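Local coordinates for protein methylglyoxal reductase (NADPH-dependent) (Candida albicans SC5314, PDB 6KWS) that probably reduces methylglyoxal and related carbonyl compounds with NADPH, as a Rossmann-fold oxidoreductase of the extended short-chain dehydrogenase/reductase type, at residues 162-165 with 166-170; 151-154 with 155-159; 91-95 with 96-100; 125-128 with 129-132. The protein carries 1 engineered substitution. One frame throughout, in Å; residues are numbered along the deposited sequence.

Overall arrangement
Read from the N terminus, the four contacts come in the order 3, 4, 2, 1. All are local and in series, so none nests in or crosses another and none closes a long loop. Interaction 3 forms the first turns of helix 92-114. Interaction 4 shapes the loop leaving strand 120-124 of the Rossmann-type sheet, interaction 2 builds the short helix 153-156, and interaction 1 lies in helix 160-181, which follows it. The helix turns of interaction 1 touch all three others: L97 packs on S167, R165 bonds to S131, and K169 reaches I151. Interactions 2 and 3 also meet, through W153 and E93, whereas the centres of interactions 3 and 4 lie about 17 Å apart.

Interaction 1 of 4, residues 162-165 with 166-170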
loop_
_atom_site.group_PDB
_atom_site.type_symbol
_atom_site.label_atom_id
_atom_site.label_comp_id
_atom_site.label_asym_id
_atom_site.label_seq_id
_atom_site.Cartn_x
_atom_site.Cartn_y
_atom_site.Cartn_z
ATOM N N ASN A 162 14.593 -1.093 -9.997
ATOM C CA ASN A 162 15.222 0.049 -9.340
ATOM C C ASN A 162 14.384 1.310 -9.520
ATOM O O ASN A 162 14.291 2.139 -8.604
ATOM C CB ASN A 162 16.634 0.280 -9.886
ATOM C CG ASN A 162 17.655 -0.699 -9.346
ATOM O OD1 ASN A 162 17.372 -1.523 -8.459
ATOM N ND2 ASN A 162 18.878 -0.581 -9.853
ATOM N N GLY A 163 13.775 1.478 -10.697
ATOM C CA GLY A 163 12.882 2.607 -10.902
ATOM C C GLY A 163 11.712 2.611 -9.936
ATOM O O GLY A 163 11.371 3.644 -9.352
ATOM N N TYR A 164 11.080 1.451 -9.749
ATOM C CA TYR A 164 9.929 1.389 -8.857
ATOM C C TYR A 164 10.344 1.720 -7.429
ATOM O O TYR A 164 9.775 2.618 -6.798
ATOM C CB TYR A 164 9.262 0.009 -8.940
ATOM C CG TYR A 164 8.215 -0.193 -7.857
ATOM C CD1 TYR A 164 6.914 0.282 -8.008
ATOM C CD2 TYR A 164 8.540 -0.844 -6.668
ATOM C CE1 TYR A 164 5.968 0.115 -7.005
ATOM C CE2 TYR A 164 7.610 -1.006 -5.663
ATOM C CZ TYR A 164 6.328 -0.526 -5.826
ATOM O OH TYR A 164 5.430 -0.716 -4.793
ATOM N N ARG A 165 11.346 1.019 -6.900
ATOM C CA ARG A 165 11.715 1.272 -5.514
ATOM C C ARG A 165 12.300 2.671 -5.353
ATOM O O ARG A 165 11.981 3.376 -4.389
ATOM C CB ARG A 165 12.682 0.201 -5.004
ATOM C CG ARG A 165 12.443 -1.216 -5.529
ATOM C CD ARG A 165 13.269 -2.272 -4.756
ATOM N NE ARG A 165 12.873 -2.439 -3.344
ATOM C CZ ARG A 165 13.673 -2.229 -2.282
ATOM N NH1 ARG A 165 14.935 -1.837 -2.411
ATOM N NH2 ARG A 165 13.208 -2.418 -1.063
ATOM N N GLY A 166 13.124 3.111 -6.303
ATOM C CA GLY A 166 13.604 4.485 -6.263
ATOM C C GLY A 166 12.479 5.498 -6.183
ATOM O O GLY A 166 12.501 6.405 -5.348
ATOM N N SER A 167 11.468 5.351 -7.040
ATOM C CA SER A 167 10.388 6.328 -7.053
ATOM C C SER A 167 9.662 6.363 -5.722
ATOM O O SER A 167 9.204 7.426 -5.283
ATOM C CB SER A 167 9.407 6.010 -8.164
ATOM O OG SER A 167 8.825 4.757 -7.895
ATOM N N LYS A 168 9.537 5.213 -5.062
ATOM C CA LYS A 168 8.915 5.226 -3.746
ATOM C C LYS A 168 9.759 6.029 -2.762
ATOM O O LYS A 168 9.233 6.884 -2.036
ATOM C CB LYS A 168 8.668 3.795 -3.265
ATOM C CG LYS A 168 7.573 3.073 -4.081
ATOM C CD LYS A 168 6.232 3.730 -3.854
ATOM C CE LYS A 168 5.118 3.083 -4.665
ATOM N NZ LYS A 168 3.771 3.505 -4.142
ATOM N N LYS A 169 11.081 5.826 -2.785
ATOM C CA LYS A 169 11.974 6.555 -1.890
ATOM C C LYS A 169 11.998 8.051 -2.208
ATOM O O LYS A 169 11.946 8.882 -1.297
ATOM C CB LYS A 169 13.381 5.950 -1.964
ATOM C CG LYS A 169 14.480 6.686 -1.182
ATOM C CD LYS A 169 15.172 7.736 -2.071
ATOM C CE LYS A 169 16.399 8.341 -1.403
ATOM N NZ LYS A 169 17.586 7.463 -1.588
ATOM N N PHE A 170 12.082 8.429 -3.481
ATOM C CA PHE A 170 12.164 9.861 -3.750
ATOM C C PHE A 170 10.830 10.551 -3.524
ATOM O O PHE A 170 10.805 11.679 -3.029
ATOM C CB PHE A 170 12.720 10.117 -5.158
ATOM C CG PHE A 170 14.177 9.781 -5.264
ATOM C CD1 PHE A 170 15.126 10.546 -4.574
ATOM C CD2 PHE A 170 14.601 8.659 -5.969
ATOM C CE1 PHE A 170 16.481 10.232 -4.615
ATOM C CE2 PHE A 170 15.963 8.325 -6.022
ATOM C CZ PHE A 170 16.909 9.118 -5.337
#
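Because Y164 turns its ring to the far side from its own backbone N (chi1 170°) and K168 folds its chain at chi2 (-66°) before running out straight, the two side chains meet one helical turn apart. Lysine suits this place because its long methylene chain can travel past an aromatic ring before ending in an amine. CG of K168 lies over one face of the Y164 ring, 4.2 Å above its plane and displaced toward the rim. Further out, K168 CE comes 3.9 Å from Y164 CE1 and 3.8 Å from Y164 OH, the two chains crossing at a slant.

The backbone beneath is regular helix. Y164 O receives two donors, K168 N at 3.1 Å and S167 OG at 2.6 Å. Serine can make the second bond because its chi1 of 63° folds the hydroxyl back over the preceding turn, satisfying a buried polar group within the helix. G166 N bonds to N162 O at 2.8 Å. Residues G163 and S167 offer little bulk, so helix 92-114 can pack closely here: V92 lies against the CA of G163, and L97 against that of S167.

K168 is an NADPH-binding residue, and its spacing from Y164 fits the YxxxK signature of short-chain dehydrogenase/reductases; by analogy with relatives, the pair probably belongs to the active site.

Interaction 2 of 4, residues 151-154 with 155-159; sequences ISWQ and DALLN
S152 and D155 meet through a capping bond: D155 N donates to S152 OG at 2.8 Å, in a nearly straight line (164°). Serine suits the N-cap because its short side chain can fold forward to the N-H of D155, in the first turn, where there is no preceding turn to supply a carbonyl; a chi1 of 72° places OG for this. S152 supplies a second acceptor, its carbonyl O, which takes A156 N at 2.9 Å. The same A156 N makes a weaker bond to W153 O, at 3.2 Å. In this weakly bonded helix L157 N donates to Q154 O, three residues back, at 3.2 Å and from above the carbonyl plane.

Just outside the cap, I151 CD1 faces A156 CB at 4.3 Å. This pairing, between the residue before the N-cap and the fourth one after it, is a hydrophobic staple; CG1 of I151 also touches D155 CB at 3.8 Å.

Several other polar atoms find partners outside the turn. K169 NZ bonds to I151 O, E93 OE2 accepts from W153 NE1, and N159 OD1 takes N162 N, capping the next helix. Helix 153-156 lies at the surface, with W153 packing on L97 of helix 92-114 and edge-to-face with F170 of helix 160-181.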
loop_
_atom_site.group_PDB
_atom_site.type_symbol
_atom_site.label_atom_id
_atom_site.label_comp_id
_atom_site.label_asym_id
_atom_site.label_seq_id
_atom_site.Cartn_x
_atom_site.Cartn_y
_atom_site.Cartn_z
ATOM N N ILE A 151 19.424 4.098 -2.359
ATOM C CA ILE A 151 19.669 4.073 -3.795
ATOM C C ILE A 151 19.791 5.501 -4.316
ATOM O O ILE A 151 19.066 6.405 -3.892
ATOM C CB ILE A 151 18.565 3.283 -4.523
ATOM C CG1 ILE A 151 18.851 3.228 -6.038
ATOM C CG2 ILE A 151 17.197 3.889 -4.253
ATOM C CD1 ILE A 151 17.940 2.257 -6.843
ATOM N N SER A 152 20.732 5.717 -5.226
ATOM C CA SER A 152 20.863 7.019 -5.863
ATOM C C SER A 152 19.835 7.228 -6.981
ATOM O O SER A 152 19.288 6.287 -7.568
ATOM C CB SER A 152 22.249 7.180 -6.456
ATOM O OG SER A 152 22.370 6.355 -7.588
ATOM N N TRP A 153 19.594 8.501 -7.284
ATOM C CA TRP A 153 18.833 8.860 -8.473
ATOM C C TRP A 153 19.416 8.199 -9.706
ATOM O O TRP A 153 18.683 7.705 -10.568
ATOM C CB TRP A 153 18.833 10.382 -8.638
ATOM C CG TRP A 153 17.905 10.914 -9.689
ATOM C CD1 TRP A 153 18.180 11.087 -11.016
ATOM C CD2 TRP A 153 16.565 11.388 -9.494
ATOM N NE1 TRP A 153 17.092 11.630 -11.662
ATOM C CE2 TRP A 153 16.089 11.826 -10.749
ATOM C CE3 TRP A 153 15.724 11.490 -8.381
ATOM C CZ2 TRP A 153 14.804 12.339 -10.922
ATOM C CZ3 TRP A 153 14.446 12.004 -8.557
ATOM C CH2 TRP A 153 14.000 12.418 -9.816
ATOM N N GLN A 154 20.737 8.189 -9.818
ATOM C CA GLN A 154 21.342 7.626 -11.013
ATOM C C GLN A 154 21.058 6.141 -11.098
ATOM O O GLN A 154 20.658 5.636 -12.152
ATOM C CB GLN A 154 22.845 7.911 -11.029
ATOM C CG GLN A 154 23.204 9.378 -11.307
ATOM C CD GLN A 154 22.734 10.336 -10.210
ATOM O OE1 GLN A 154 22.622 9.965 -9.036
ATOM N NE2 GLN A 154 22.471 11.579 -10.591
ATOM N N ASP A 155 21.205 5.432 -9.981
ATOM C CA ASP A 155 20.946 4.001 -9.981
ATOM C C ASP A 155 19.469 3.675 -10.147
ATOM O O ASP A 155 19.133 2.581 -10.611
ATOM C CB ASP A 155 21.505 3.399 -8.702
ATOM C CG ASP A 155 23.029 3.292 -8.735
ATOM O OD1 ASP A 155 23.638 3.758 -9.737
ATOM O OD2 ASP A 155 23.620 2.742 -7.769
ATOM N N ALA A 156 18.581 4.604 -9.805
ATOM C CA ALA A 156 17.159 4.358 -9.972
ATOM C C ALA A 156 16.734 4.294 -11.441
ATOM O O ALA A 156 15.685 3.715 -11.729
ATOM C CB ALA A 156 16.368 5.430 -9.225
ATOM N N LEU A 157 17.528 4.844 -12.373
ATOM C CA LEU A 157 17.253 4.767 -13.810
ATOM C C LEU A 157 17.697 3.461 -14.469
ATOM O O LEU A 157 17.357 3.240 -15.637
ATOM C CB LEU A 157 17.949 5.903 -14.552
ATOM C CG LEU A 157 17.982 7.281 -13.912
ATOM C CD1 LEU A 157 18.837 8.151 -14.765
ATOM C CD2 LEU A 157 16.591 7.873 -13.794
ATOM N N LEU A 158 18.459 2.610 -13.776
ATOM C CA LEU A 158 19.063 1.440 -14.417
ATOM C C LEU A 158 18.013 0.493 -14.991
ATOM O O LEU A 158 18.118 0.073 -16.147
ATOM C CB LEU A 158 19.975 0.703 -13.432
ATOM C CG LEU A 158 21.263 1.489 -13.123
ATOM C CD1 LEU A 158 22.148 0.787 -12.083
ATOM C CD2 LEU A 158 22.037 1.808 -14.415
ATOM N N ASN A 159 16.999 0.137 -14.209
ATOM C CA ASN A 159 16.053 -0.885 -14.637
ATOM C C ASN A 159 14.711 -0.635 -13.958
ATOM O O ASN A 159 14.650 0.046 -12.927
ATOM C CB ASN A 159 16.578 -2.299 -14.330
ATOM C CG ASN A 159 16.841 -2.532 -12.846
ATOM O OD1 ASN A 159 15.981 -2.275 -12.004
ATOM N ND2 ASN A 159 18.031 -3.032 -12.519
#

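Interaction 3 of 4, residues 91-95 with 96-100; sequences DVEKE and LLLPA
K94 and L98 lie side by side on the opening turns of helix 92-114, which belongs to the Rossmann-type nucleotide-binding fold and includes a wider pi-type turn. The L98 side chain can be followed outward. Its CB sits 3.7 Å from E93 O, and CG stays beside the same carbonyl oxygen. At the tip, CD1 meets K94 CD at 3.5 Å, the two chains pointing the same way. Lysine suits an exposed site here because its bent methylene chain can lie along the leucine, with even NZ still near CD1.

The helix is started by D91, a residue well fitted to an N-cap: its OD2 accepts from E93 N at 2.6 Å, the donor coming from above the carboxylate plane. After that, the bonding widens. V92 O serves two donors, L96 N at 3.0 Å and L97 N at 3.2 Å, and L98 N reaches back five residues to E93 O at 3.1 Å, almost straight (175°). P99 lacks an N-H, so it cannot continue the ladder, and the helix kinks there; its ring instead rests on the carbonyl of K94.

Elsewhere on the helix, V92, which packs on G163 of helix 160-181, and the partly exposed L96 bring their branched chains together, V92 CG1 lying 4.1 Å from L96 CD1.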
loop_
_atom_site.group_PDB
_atom_site.type_symbol
_atom_site.label_atom_id
_atom_site.label_comp_id
_atom_site.label_asym_id
_atom_site.label_seq_id
_atom_site.Cartn_x
_atom_site.Cartn_y
_atom_site.Cartn_z
ATOM N N ASP A 91 11.347 5.402 -20.521
ATOM C CA ASP A 91 12.245 6.215 -19.708
ATOM C C ASP A 91 11.742 6.198 -18.277
ATOM O O ASP A 91 10.678 6.745 -17.976
ATOM C CB ASP A 91 12.350 7.665 -20.184
ATOM C CG ASP A 91 13.412 8.468 -19.389
ATOM O OD1 ASP A 91 13.755 9.591 -19.821
ATOM O OD2 ASP A 91 13.938 7.973 -18.351
ATOM N N VAL A 92 12.534 5.603 -17.393
ATOM C CA VAL A 92 12.206 5.607 -15.978
ATOM C C VAL A 92 12.197 7.020 -15.408
ATOM O O VAL A 92 11.449 7.308 -14.471
ATOM C CB VAL A 92 13.200 4.694 -15.244
ATOM C CG1 VAL A 92 12.901 4.652 -13.773
ATOM C CG2 VAL A 92 13.149 3.294 -15.849
ATOM N N GLU A 93 13.017 7.925 -15.950
ATOM C CA GLU A 93 13.112 9.255 -15.351
ATOM C C GLU A 93 11.827 10.053 -15.546
ATOM O O GLU A 93 11.291 10.623 -14.587
ATOM C CB GLU A 93 14.309 10.028 -15.909
ATOM C CG GLU A 93 14.580 11.319 -15.121
ATOM C CD GLU A 93 15.958 11.934 -15.378
ATOM O OE1 GLU A 93 16.612 11.582 -16.398
ATOM O OE2 GLU A 93 16.388 12.768 -14.540
ATOM N N LYS A 94 11.321 10.122 -16.783
ATOM C CA LYS A 94 10.131 10.930 -17.034
ATOM C C LYS A 94 8.848 10.195 -16.658
ATOM O O LYS A 94 7.852 10.832 -16.302
ATOM C CB LYS A 94 10.065 11.370 -18.509
ATOM C CG LYS A 94 11.261 12.209 -18.990
ATOM C CD LYS A 94 11.642 13.337 -17.993
ATOM C CE LYS A 94 11.981 14.689 -18.689
ATOM N NZ LYS A 94 13.249 15.352 -18.212
ATOM N N GLU A 95 8.835 8.875 -16.723
ATOM C CA GLU A 95 7.588 8.158 -16.498
ATOM C C GLU A 95 7.377 7.732 -15.049
ATOM O O GLU A 95 6.231 7.484 -14.657
ATOM C CB GLU A 95 7.504 6.930 -17.418
ATOM C CG GLU A 95 7.186 7.282 -18.887
ATOM C CD GLU A 95 7.219 6.067 -19.826
ATOM O OE1 GLU A 95 8.325 5.539 -20.094
ATOM O OE2 GLU A 95 6.141 5.643 -20.311
ATOM N N LEU A 96 8.431 7.670 -14.236
ATOM C CA LEU A 96 8.296 7.205 -12.862
ATOM C C LEU A 96 8.811 8.190 -11.823
ATOM O O LEU A 96 8.083 8.508 -10.868
ATOM C CB LEU A 96 9.013 5.862 -12.692
ATOM C CG LEU A 96 8.214 4.631 -13.103
ATOM C CD1 LEU A 96 9.087 3.371 -13.034
ATOM C CD2 LEU A 96 6.989 4.499 -12.226
ATOM N N LEU A 97 10.051 8.679 -11.960
ATOM C CA LEU A 97 10.686 9.401 -10.856
ATOM C C LEU A 97 10.161 10.822 -10.724
ATOM O O LEU A 97 9.734 11.233 -9.637
ATOM C CB LEU A 97 12.199 9.405 -11.027
ATOM C CG LEU A 97 12.812 8.051 -10.693
ATOM C CD1 LEU A 97 14.249 7.990 -11.167
ATOM C CD2 LEU A 97 12.720 7.813 -9.192
ATOM N N LEU A 98 10.175 11.589 -11.813
ATOM C CA LEU A 98 9.614 12.937 -11.750
ATOM C C LEU A 98 8.141 12.936 -11.377
ATOM O O LEU A 98 7.774 13.658 -10.432
ATOM C CB LEU A 98 9.879 13.666 -13.071
ATOM C CG LEU A 98 11.380 13.874 -13.293
ATOM C CD1 LEU A 98 11.631 14.384 -14.682
ATOM C CD2 LEU A 98 11.964 14.823 -12.252
ATOM N N PRO A 99 7.258 12.148 -12.013
ATOM C CA PRO A 99 5.845 12.134 -11.573
ATOM C C PRO A 99 5.654 11.812 -10.097
ATOM O O PRO A 99 4.777 12.399 -9.452
ATOM C CB PRO A 99 5.211 11.057 -12.459
ATOM C CG PRO A 99 6.084 10.975 -13.642
ATOM C CD PRO A 99 7.474 11.256 -13.166
ATOM N N ALA A 100 6.444 10.892 -9.541
ATOM C CA ALA A 100 6.341 10.630 -8.110
ATOM C C ALA A 100 6.788 11.837 -7.295
ATOM O O ALA A 100 6.105 12.235 -6.342
ATOM C CB ALA A 100 7.155 9.389 -7.723
#

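Interaction 4 of 4, residues 125-128 with 129-132; sequences SSYA and AIST
S131 packs over one face of the Y127 ring, in the loop that follows strand 120-124 of the Rossmann-type sheet. The loop is opened by an ST turn, in which S126 OG accepts from A128 N at 2.8 Å. S131 CB lies 4.0 Å from the centroid of the Y127 ring and 28° off its normal, a CH-pi contact. The hydroxyl stands over the same face but displaced toward the rim, with OG 3.4 Å from Y127 CE2. Serine suits this place because its small CB and OG fit over the ring while the hydroxyl still bonds to R165 NH2 of helix 160-181. With CG turned away from its backbone N (chi1 -180°), Y127 sends its ring across S131 and its OH on to E136.

I130 meets the same ring differently. Its side chain crosses that of Y127 at about a right angle, bringing CB 4.1 Å from Y127 CD1, and the branched isoleucine, buried here, also touches R260 and L262 of strand 260-269. Y127 O takes two backbone donors, I130 N from above the carbonyl plane and S131 N nearly in line with the C=O, while A129 N bonds to S126 O at 2.8 Å.

S126 lies beside the NADPH-binding K168 and is consistent with the serine of the Ser-Tyr-Lys triad of related reductases. At the start of the loop, S125 OG, bonded to E172 OE2, also touches A129 CB at 3.8 Å.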
loop_
_atom_site.group_PDB
_atom_site.type_symbol
_atom_site.label_atom_id
_atom_site.label_comp_id
_atom_site.label_asym_id
_atom_site.label_seq_id
_atom_site.Cartn_x
_atom_site.Cartn_y
_atom_site.Cartn_z
ATOM N N SER A 125 3.438 5.148 1.669
ATOM C CA SER A 125 4.739 4.983 1.052
ATOM C C SER A 125 4.968 3.489 0.833
ATOM O O SER A 125 4.056 2.787 0.383
ATOM C CB SER A 125 5.821 5.649 1.911
ATOM O OG SER A 125 7.049 5.697 1.206
ATOM N N SER A 126 6.152 2.985 1.170
ATOM C CA SER A 126 6.476 1.602 0.873
ATOM C C SER A 126 7.712 1.208 1.657
ATOM O O SER A 126 8.598 2.034 1.897
ATOM C CB SER A 126 6.721 1.377 -0.627
ATOM O OG SER A 126 7.420 0.155 -0.846
ATOM N N TYR A 127 7.756 -0.069 2.052
ATOM C CA TYR A 127 8.989 -0.642 2.570
ATOM C C TYR A 127 10.157 -0.356 1.629
ATOM O O TYR A 127 11.307 -0.245 2.072
ATOM C CB TYR A 127 8.795 -2.154 2.768
ATOM C CG TYR A 127 10.000 -2.893 3.315
ATOM C CD1 TYR A 127 10.563 -2.534 4.543
ATOM C CD2 TYR A 127 10.576 -3.941 2.609
ATOM C CE1 TYR A 127 11.665 -3.200 5.047
ATOM C CE2 TYR A 127 11.681 -4.625 3.108
ATOM C CZ TYR A 127 12.216 -4.252 4.324
ATOM O OH TYR A 127 13.311 -4.921 4.825
ATOM N N ALA A 128 9.882 -0.229 0.332
ATOM C CA ALA A 128 10.935 0.077 -0.618
ATOM C C ALA A 128 11.623 1.402 -0.322
ATOM O O ALA A 128 12.753 1.606 -0.767
ATOM C CB ALA A 128 10.375 0.099 -2.040
ATOM N N ALA A 129 10.967 2.326 0.380
ATOM C CA ALA A 129 11.655 3.550 0.769
ATOM C C ALA A 129 12.484 3.362 2.028
ATOM O O ALA A 129 13.280 4.244 2.377
ATOM C CB ALA A 129 10.657 4.693 0.972
ATOM N N ILE A 130 12.333 2.231 2.708
ATOM C CA ILE A 130 13.076 1.963 3.926
ATOM C C ILE A 130 14.343 1.151 3.663
ATOM O O ILE A 130 15.384 1.417 4.264
ATOM C CB ILE A 130 12.167 1.257 4.949
ATOM C CG1 ILE A 130 11.006 2.172 5.350
ATOM C CG2 ILE A 130 12.983 0.890 6.147
ATOM C CD1 ILE A 130 10.228 1.701 6.582
ATOM N N SER A 131 14.303 0.159 2.772
ATOM C CA SER A 131 15.345 -0.859 2.742
ATOM C C SER A 131 16.223 -0.729 1.498
ATOM O O SER A 131 15.732 -0.789 0.364
ATOM C CB SER A 131 14.737 -2.257 2.842
ATOM O OG SER A 131 14.002 -2.577 1.690
ATOM N N THR A 132 17.525 -0.568 1.729
ATOM C CA THR A 132 18.522 -0.668 0.670
ATOM C C THR A 132 18.699 -2.136 0.276
ATOM O O THR A 132 18.789 -3.010 1.147
ATOM C CB THR A 132 19.843 -0.069 1.171
ATOM O OG1 THR A 132 19.603 1.238 1.712
ATOM C CG2 THR A 132 20.835 0.040 0.065
#